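Local coordinates for Alr4995 protein (Nostoc sp., PDB 6LRF), which probably acts as a bifunctional enzyme, hydrolysing arginine in an N-terminal domain of the guanidine-modifying (GME) family and converting ornithine to proline in a C-terminal cyclodeaminase part, at residues Q42-I47 with I226-K231; T250-F255 with G260-L265. All coordinates share one frame; numbering follows the deposited sequence.

Contact 1. Residues Q42-I47 with I226-K231; sequences QGLYQI and IVIMNK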
ATOM      1  N   GLN B  42      44.349  29.181 -24.092  1.00 49.28           N
ATOM      2  CA  GLN B  42      44.882  30.068 -25.124  1.00 45.91           C
ATOM      3  C   GLN B  42      43.794  30.454 -26.116  1.00 44.19           C
ATOM      4  O   GLN B  42      43.720  31.599 -26.551  1.00 47.17           O
ATOM      5  CB  GLN B  42      46.064  29.412 -25.850  1.00 47.32           C
ATOM      6  CG  GLN B  42      47.344  29.372 -25.025  1.00 47.50           C
ATOM      7  CD  GLN B  42      48.007  30.735 -24.905  1.00 47.60           C
ATOM      8  OE1 GLN B  42      47.813  31.611 -25.755  1.00 48.89           O
ATOM      9  NE2 GLN B  42      48.803  30.919 -23.850  1.00 43.40           N
ATOM     10  N   GLY B  43      42.940  29.498 -26.458  1.00 42.50           N
ATOM     11  CA  GLY B  43      41.832  29.776 -27.353  1.00 49.93           C
ATOM     12  C   GLY B  43      40.943  30.893 -26.839  1.00 45.81           C
ATOM     13  O   GLY B  43      40.586  31.812 -27.584  1.00 47.43           O
ATOM     14  N   LEU B  44      40.588  30.811 -25.557  1.00 48.82           N
ATOM     15  CA  LEU B  44      39.803  31.859 -24.895  1.00 47.26           C
ATOM     16  C   LEU B  44      40.568  33.182 -24.866  1.00 44.85           C
ATOM     17  O   LEU B  44      40.059  34.242 -25.268  1.00 44.93           O
ATOM     18  CB  LEU B  44      39.444  31.429 -23.471  1.00 42.63           C
ATOM     19  CG  LEU B  44      38.694  32.471 -22.648  1.00 40.64           C
ATOM     20  CD1 LEU B  44      37.423  32.892 -23.374  1.00 36.66           C
ATOM     21  CD2 LEU B  44      38.384  31.903 -21.273  1.00 40.71           C
ATOM     22  N   TYR B  45      41.796  33.089 -24.372  1.00 43.54           N
ATOM     23  CA  TYR B  45      42.718  34.205 -24.310  1.00 45.11           C
ATOM     24  C   TYR B  45      42.826  34.915 -25.658  1.00 46.88           C
ATOM     25  O   TYR B  45      42.642  36.136 -25.747  1.00 47.54           O
ATOM     26  CB  TYR B  45      44.080  33.693 -23.845  1.00 42.78           C
ATOM     27  CG  TYR B  45      45.131  34.759 -23.697  1.00 51.92           C
ATOM     28  CD1 TYR B  45      44.902  35.883 -22.916  1.00 46.63           C
ATOM     29  CD2 TYR B  45      46.364  34.633 -24.325  1.00 50.06           C
ATOM     30  CE1 TYR B  45      45.868  36.857 -22.772  1.00 46.62           C
ATOM     31  CE2 TYR B  45      47.334  35.602 -24.189  1.00 48.79           C
ATOM     32  CZ  TYR B  45      47.085  36.712 -23.413  1.00 49.16           C
ATOM     33  OH  TYR B  45      48.058  37.679 -23.276  1.00 46.22           O
ATOM     34  N   GLN B  46      43.094  34.144 -26.708  1.00 49.43           N
ATOM     35  CA  GLN B  46      43.261  34.707 -28.048  1.00 51.64           C
ATOM     36  C   GLN B  46      41.985  35.398 -28.538  1.00 52.10           C
ATOM     37  O   GLN B  46      42.045  36.516 -29.054  1.00 50.71           O
ATOM     38  CB  GLN B  46      43.686  33.622 -29.053  1.00 52.73           C
ATOM     39  CG  GLN B  46      45.076  33.010 -28.824  1.00 54.03           C
ATOM     40  CD  GLN B  46      46.202  34.030 -28.853  1.00 61.99           C
ATOM     41  OE1 GLN B  46      46.153  35.008 -29.604  1.00 67.68           O
ATOM     42  NE2 GLN B  46      47.241  33.788 -28.051  1.00 59.83           N
ATOM     43  N   ILE B  47      40.839  34.733 -28.370  1.00 49.12           N
ATOM     44  CA  ILE B  47      39.560  35.299 -28.797  1.00 50.16           C
ATOM     45  C   ILE B  47      39.254  36.603 -28.067  1.00 52.12           C
ATOM     46  O   ILE B  47      38.855  37.600 -28.683  1.00 53.70           O
ATOM     47  CB  ILE B  47      38.394  34.325 -28.567  1.00 49.41           C
ATOM     48  CG1 ILE B  47      38.518  33.108 -29.484  1.00 53.84           C
ATOM     49  CG2 ILE B  47      37.076  35.018 -28.833  1.00 48.94           C
ATOM     50  CD1 ILE B  47      37.542  31.993 -29.152  1.00 48.38           C
ATOM     51  N   ILE B 226      29.132  40.540 -28.442  1.00 41.92           N
ATOM     52  CA  ILE B 226      29.752  39.225 -28.491  1.00 41.75           C
ATOM     53  C   ILE B 226      29.454  38.451 -27.208  1.00 47.10           C
ATOM     54  O   ILE B 226      29.483  39.019 -26.110  1.00 41.13           O
ATOM     55  CB  ILE B 226      31.275  39.312 -28.666  1.00 43.48           C
ATOM     56  CG1 ILE B 226      31.634  40.336 -29.745  1.00 51.84           C
ATOM     57  CG2 ILE B 226      31.861  37.937 -28.942  1.00 43.24           C
ATOM     58  CD1 ILE B 226      30.880  40.185 -31.040  1.00 52.49           C
ATOM     59  N   VAL B 227      29.148  37.163 -27.349  1.00 46.22           N
ATOM     60  CA  VAL B 227      29.087  36.278 -26.194  1.00 44.99           C
ATOM     61  C   VAL B 227      29.961  35.058 -26.441  1.00 47.05           C
ATOM     62  O   VAL B 227      29.749  34.302 -27.387  1.00 50.86           O
ATOM     63  CB  VAL B 227      27.636  35.854 -25.855  1.00 46.23           C
ATOM     64  CG1 VAL B 227      26.913  37.007 -25.183  1.00 44.05           C
ATOM     65  CG2 VAL B 227      26.879  35.392 -27.099  1.00 44.95           C
ATOM     66  N   ILE B 228      30.974  34.899 -25.599  1.00 44.07           N
ATOM     67  CA  ILE B 228      31.892  33.775 -25.696  1.00 43.65           C
ATOM     68  C   ILE B 228      31.547  32.745 -24.635  1.00 47.56           C
ATOM     69  O   ILE B 228      31.219  33.099 -23.496  1.00 43.60           O
ATOM     70  CB  ILE B 228      33.352  34.210 -25.513  1.00 39.19           C
ATOM     71  CG1 ILE B 228      33.684  35.376 -26.444  1.00 48.99           C
ATOM     72  CG2 ILE B 228      34.290  33.041 -25.760  1.00 39.99           C
ATOM     73  CD1 ILE B 228      34.961  36.112 -26.064  1.00 42.48           C
HETATM   74  N   MSE B 229      31.631  31.472 -25.001  1.00 46.92           N
HETATM   75  CA  MSE B 229      31.261  30.407 -24.084  1.00 49.85           C
HETATM   76  C   MSE B 229      31.776  29.056 -24.526  1.00 49.76           C
HETATM   77  O   MSE B 229      32.364  28.925 -25.596  1.00 52.31           O
HETATM   78  CB  MSE B 229      29.746  30.347 -23.948  1.00 54.04           C
HETATM   79  CG  MSE B 229      29.026  30.555 -25.273  1.00 56.83           C
HETATM   80 SE   MSE B 229      27.142  30.154 -25.057  1.00 97.81          SE
HETATM   81  CE  MSE B 229      27.363  28.379 -24.278  1.00 60.82           C
ATOM     82  N   ASN B 230      31.519  28.048 -23.701  1.00 48.68           N
ATOM     83  CA  ASN B 230      31.971  26.694 -23.973  1.00 51.99           C
ATOM     84  C   ASN B 230      31.264  26.064 -25.178  1.00 57.04           C
ATOM     85  O   ASN B 230      31.885  25.841 -26.220  1.00 57.00           O
ATOM     86  CB  ASN B 230      31.769  25.817 -22.739  1.00 51.75           C
ATOM     87  CG  ASN B 230      32.165  24.374 -22.984  1.00 51.83           C
ATOM     88  OD1 ASN B 230      33.171  24.096 -23.640  1.00 47.93           O
ATOM     89  ND2 ASN B 230      31.360  23.447 -22.479  1.00 55.05           N
ATOM     90  N   LYS B 231      29.971  25.781 -25.026  1.00 55.25           N
ATOM     91  CA  LYS B 231      29.201  25.056 -26.040  1.00 56.40           C
ATOM     92  C   LYS B 231      27.726  25.413 -25.949  1.00 59.99           C
ATOM     93  O   LYS B 231      27.128  25.289 -24.878  1.00 62.45           O
ATOM     94  CB  LYS B 231      29.383  23.536 -25.880  1.00 59.39           C
ATOM     95  CG  LYS B 231      29.893  22.816 -27.126  1.00 64.24           C
ATOM     96  CD  LYS B 231      30.761  21.600 -26.760  1.00 63.16           C
ATOM     97  CE  LYS B 231      32.209  22.029 -26.461  1.00 60.65           C
ATOM     98  NZ  LYS B 231      33.148  20.911 -26.162  1.00 59.05           N
TER
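Helix 34-49 lies against strand 226-229, and Leu44 and Ile228 are the nearest pair along the backbones, with their CA atoms 8.2 Å apart. The strand is the middle one of a small sheet, antiparallel to 221-223 and parallel to 246-249. It is joined to the latter through helix 234-242, a beta-alpha-beta crossover. The sheet belongs to the alpha/beta domain of the guanidine-modifying enzyme family. The contact is purely apolar, and Ile228 makes every contact from the strand side. Its CB points at the helix and its two branches divide the work. CG1 stands beside the backbone N (chi1 -51°), and an extended chi2 (164°) carries CD1 on alongside Ile47; the two side chains run past each other in opposite directions, and CD1 of Ile228 comes within 3.7 Å of CG2 of Ile47. The other branch, CG2 of Ile228, faces Leu44 one helical turn earlier, and that side chain comes in obliquely. Leu44 CG is anti to the backbone N (chi1 177°), and this carries CD1 to 3.9 Å from Ile228 CG2. Ile47 also reaches Leu248 of the neighbouring strand, so the helix spans two strands of the sheet. On the far side of the helix the polar side chains pair up: Gln46 NE2 donates to Gln42 OE1 at 3.2 Å, almost in line with the C=O bond of Gln42 and within the amide plane of Gln46.

Contact 2. Residues T250-F255 with G260-L265; sequences TPLTEF and GAAKCL
A tight reversal between the short helix 253-256 and strand 267-268 brings Phe255 back against Gly260. Gly260 N donates to Phe255 O at 3.1 Å, a nearly straight bond (165°) that closes a six-residue turn. The donor sits above the carbonyl plane of Phe255. The turn then folds Leu265 onto the Phe255 ring. Its CD1 methyl lies over one face, 4.1 Å from the ring centroid and 20° off the normal, a CH-pi contact. Leu265 CD1 is displaced from the ring centre toward the rim, 3.9 Å from Phe255 CD2, and the two side chains cross at about a right angle. Leu252 completes the cluster with both methyls. CD2 meets the same Leu265 CD1 at 3.9 Å. CD1 lies against the backbone of the returning chain, 3.4 Å from Ala262 N and 3.7 Å from Ala262 CB. Tyr15 also meets the Phe255 ring, with planes inclined at about 40°. Cys264 N is hydrogen-bonded to Asn219 OD1, which ties down that part of the returning segment. A glycine-rich turn leading to a cysteine is consistent with the nucleophile loop of guanidine-modifying enzymes.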
ATOM      1  N   THR B 250      34.147  28.062 -27.903  1.00 57.37           N
ATOM      2  CA  THR B 250      35.533  27.611 -27.783  1.00 57.12           C
ATOM      3  C   THR B 250      35.565  26.535 -26.705  1.00 55.04           C
ATOM      4  O   THR B 250      35.088  26.753 -25.587  1.00 53.86           O
ATOM      5  CB  THR B 250      36.538  28.769 -27.442  1.00 57.60           C
ATOM      6  OG1 THR B 250      37.841  28.225 -27.169  1.00 55.08           O
ATOM      7  CG2 THR B 250      36.068  29.600 -26.236  1.00 49.24           C
ATOM      8  N   PRO B 251      36.105  25.355 -27.042  1.00 54.09           N
ATOM      9  CA  PRO B 251      36.103  24.249 -26.082  1.00 50.74           C
ATOM     10  C   PRO B 251      36.879  24.602 -24.818  1.00 46.15           C
ATOM     11  O   PRO B 251      37.990  25.138 -24.916  1.00 44.86           O
ATOM     12  CB  PRO B 251      36.782  23.108 -26.853  1.00 49.23           C
ATOM     13  CG  PRO B 251      37.616  23.782 -27.871  1.00 47.04           C
ATOM     14  CD  PRO B 251      36.854  25.025 -28.266  1.00 52.69           C
ATOM     15  N   LEU B 252      36.279  24.321 -23.658  1.00 44.66           N
ATOM     16  CA  LEU B 252      36.889  24.575 -22.353  1.00 47.01           C
ATOM     17  C   LEU B 252      36.626  23.398 -21.427  1.00 44.03           C
ATOM     18  O   LEU B 252      36.524  23.563 -20.211  1.00 38.16           O
ATOM     19  CB  LEU B 252      36.341  25.864 -21.727  1.00 41.32           C
ATOM     20  CG  LEU B 252      36.694  27.193 -22.394  1.00 42.30           C
ATOM     21  CD1 LEU B 252      35.689  28.267 -22.004  1.00 43.06           C
ATOM     22  CD2 LEU B 252      38.110  27.626 -22.026  1.00 41.45           C
ATOM     23  N   THR B 253      36.517  22.208 -22.014  1.00 44.32           N
ATOM     24  CA  THR B 253      36.149  21.001 -21.268  1.00 43.12           C
ATOM     25  C   THR B 253      37.131  20.653 -20.150  1.00 43.06           C
ATOM     26  O   THR B 253      36.746  20.057 -19.146  1.00 41.93           O
ATOM     27  CB  THR B 253      36.023  19.773 -22.212  1.00 47.84           C
ATOM     28  OG1 THR B 253      37.281  19.524 -22.861  1.00 48.61           O
ATOM     29  CG2 THR B 253      34.931  20.007 -23.266  1.00 41.25           C
ATOM     30  N   GLU B 254      38.395  21.031 -20.316  1.00 43.51           N
ATOM     31  CA  GLU B 254      39.407  20.738 -19.301  1.00 45.83           C
ATOM     32  C   GLU B 254      39.191  21.562 -18.031  1.00 45.32           C
ATOM     33  O   GLU B 254      39.680  21.212 -16.956  1.00 45.86           O
ATOM     34  CB  GLU B 254      40.811  20.994 -19.857  1.00 46.74           C
ATOM     35  CG  GLU B 254      41.880  20.085 -19.282  1.00 54.64           C
ATOM     36  CD  GLU B 254      41.592  18.610 -19.537  1.00 60.87           C
ATOM     37  OE1 GLU B 254      40.917  18.285 -20.545  1.00 56.24           O
ATOM     38  OE2 GLU B 254      42.042  17.772 -18.723  1.00 65.00           O
ATOM     39  N   PHE B 255      38.462  22.666 -18.150  1.00 42.69           N
ATOM     40  CA  PHE B 255      38.214  23.484 -16.973  1.00 45.30           C
ATOM     41  C   PHE B 255      36.849  23.156 -16.400  1.00 41.34           C
ATOM     42  O   PHE B 255      36.600  23.396 -15.214  1.00 42.04           O
ATOM     43  CB  PHE B 255      38.349  24.973 -17.302  1.00 39.05           C
ATOM     44  CG  PHE B 255      39.753  25.375 -17.627  1.00 41.09           C
ATOM     45  CD1 PHE B 255      40.678  25.590 -16.613  1.00 38.15           C
ATOM     46  CD2 PHE B 255      40.167  25.494 -18.950  1.00 42.24           C
ATOM     47  CE1 PHE B 255      41.994  25.946 -16.912  1.00 37.31           C
ATOM     48  CE2 PHE B 255      41.478  25.844 -19.252  1.00 44.34           C
ATOM     49  CZ  PHE B 255      42.390  26.071 -18.228  1.00 39.92           C
ATOM     50  N   GLY B 260      34.497  25.096 -13.674  1.00 37.01           N
ATOM     51  CA  GLY B 260      34.456  26.438 -14.240  1.00 31.76           C
ATOM     52  C   GLY B 260      34.587  26.475 -15.752  1.00 34.99           C
ATOM     53  O   GLY B 260      35.036  25.515 -16.364  1.00 37.05           O
ATOM     54  N   ALA B 261      34.172  27.578 -16.367  1.00 32.55           N
ATOM     55  CA  ALA B 261      34.324  27.729 -17.816  1.00 37.56           C
ATOM     56  C   ALA B 261      34.740  29.158 -18.170  1.00 31.19           C
ATOM     57  O   ALA B 261      35.541  29.771 -17.458  1.00 31.37           O
ATOM     58  CB  ALA B 261      33.035  27.347 -18.548  1.00 36.13           C
ATOM     59  N   ALA B 262      34.190  29.684 -19.259  1.00 36.16           N
ATOM     60  CA  ALA B 262      34.659  30.956 -19.814  1.00 35.75           C
ATOM     61  C   ALA B 262      34.583  32.104 -18.801  1.00 32.51           C
ATOM     62  O   ALA B 262      35.603  32.701 -18.468  1.00 36.88           O
ATOM     63  CB  ALA B 262      33.874  31.302 -21.065  1.00 32.26           C
ATOM     64  N   LYS B 263      33.386  32.395 -18.304  1.00 29.64           N
ATOM     65  CA  LYS B 263      33.202  33.508 -17.379  1.00 27.95           C
ATOM     66  C   LYS B 263      34.064  33.340 -16.113  1.00 35.35           C
ATOM     67  O   LYS B 263      34.578  34.326 -15.583  1.00 32.72           O
ATOM     68  CB  LYS B 263      31.714  33.640 -17.014  1.00 35.85           C
ATOM     69  CG  LYS B 263      31.352  34.769 -16.043  1.00 33.06           C
ATOM     70  CD  LYS B 263      31.411  36.148 -16.697  1.00 35.14           C
ATOM     71  CE  LYS B 263      30.400  37.107 -16.062  1.00 31.12           C
ATOM     72  NZ  LYS B 263      29.076  37.038 -16.740  1.00 30.93           N
ATOM     73  N   CYS B 264      34.234  32.099 -15.645  1.00 27.80           N
ATOM     74  CA  CYS B 264      35.023  31.826 -14.440  1.00 24.10           C
ATOM     75  C   CYS B 264      36.487  32.178 -14.635  1.00 29.36           C
ATOM     76  O   CYS B 264      37.173  32.552 -13.687  1.00 26.05           O
ATOM     77  CB  CYS B 264      34.919  30.350 -14.033  1.00 31.83           C
ATOM     78  SG  CYS B 264      33.405  29.903 -13.152  1.00 40.45           S
ATOM     79  N   LEU B 265      36.957  32.044 -15.875  1.00 31.19           N
ATOM     80  CA  LEU B 265      38.362  32.247 -16.210  1.00 33.50           C
ATOM     81  C   LEU B 265      38.718  33.728 -16.422  1.00 33.31           C
ATOM     82  O   LEU B 265      39.880  34.063 -16.659  1.00 33.64           O
ATOM     83  CB  LEU B 265      38.708  31.430 -17.462  1.00 31.87           C
ATOM     84  CG  LEU B 265      38.796  29.918 -17.208  1.00 31.76           C
ATOM     85  CD1 LEU B 265      38.873  29.129 -18.521  1.00 34.22           C
ATOM     86  CD2 LEU B 265      39.981  29.600 -16.302  1.00 28.67           C
TER

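How the contacts relate
Contacts 1 and 2 follow one another along the chain, and their centres are only 8 Å apart. Strand 246-249, which pairs with strand 226-229 of contact 1, leads straight into segment 250-255 of contact 2. Two probable hydrogen bonds join the contacts: Met229 O to Thr250 N at 3.0 Å, and Asn230 OD1 to Leu252 N at 3.1 Å. Helix 34-49 also packs on contact 2. Ile47 CD1 lies 3.8 Å from Thr250 CB, Ala37 touches Phe255, and Leu44 touches Leu265. Leu44 thus meets the residue next to Cys264, the likely nucleophile of the arginine-hydrolysing site by analogy with relatives.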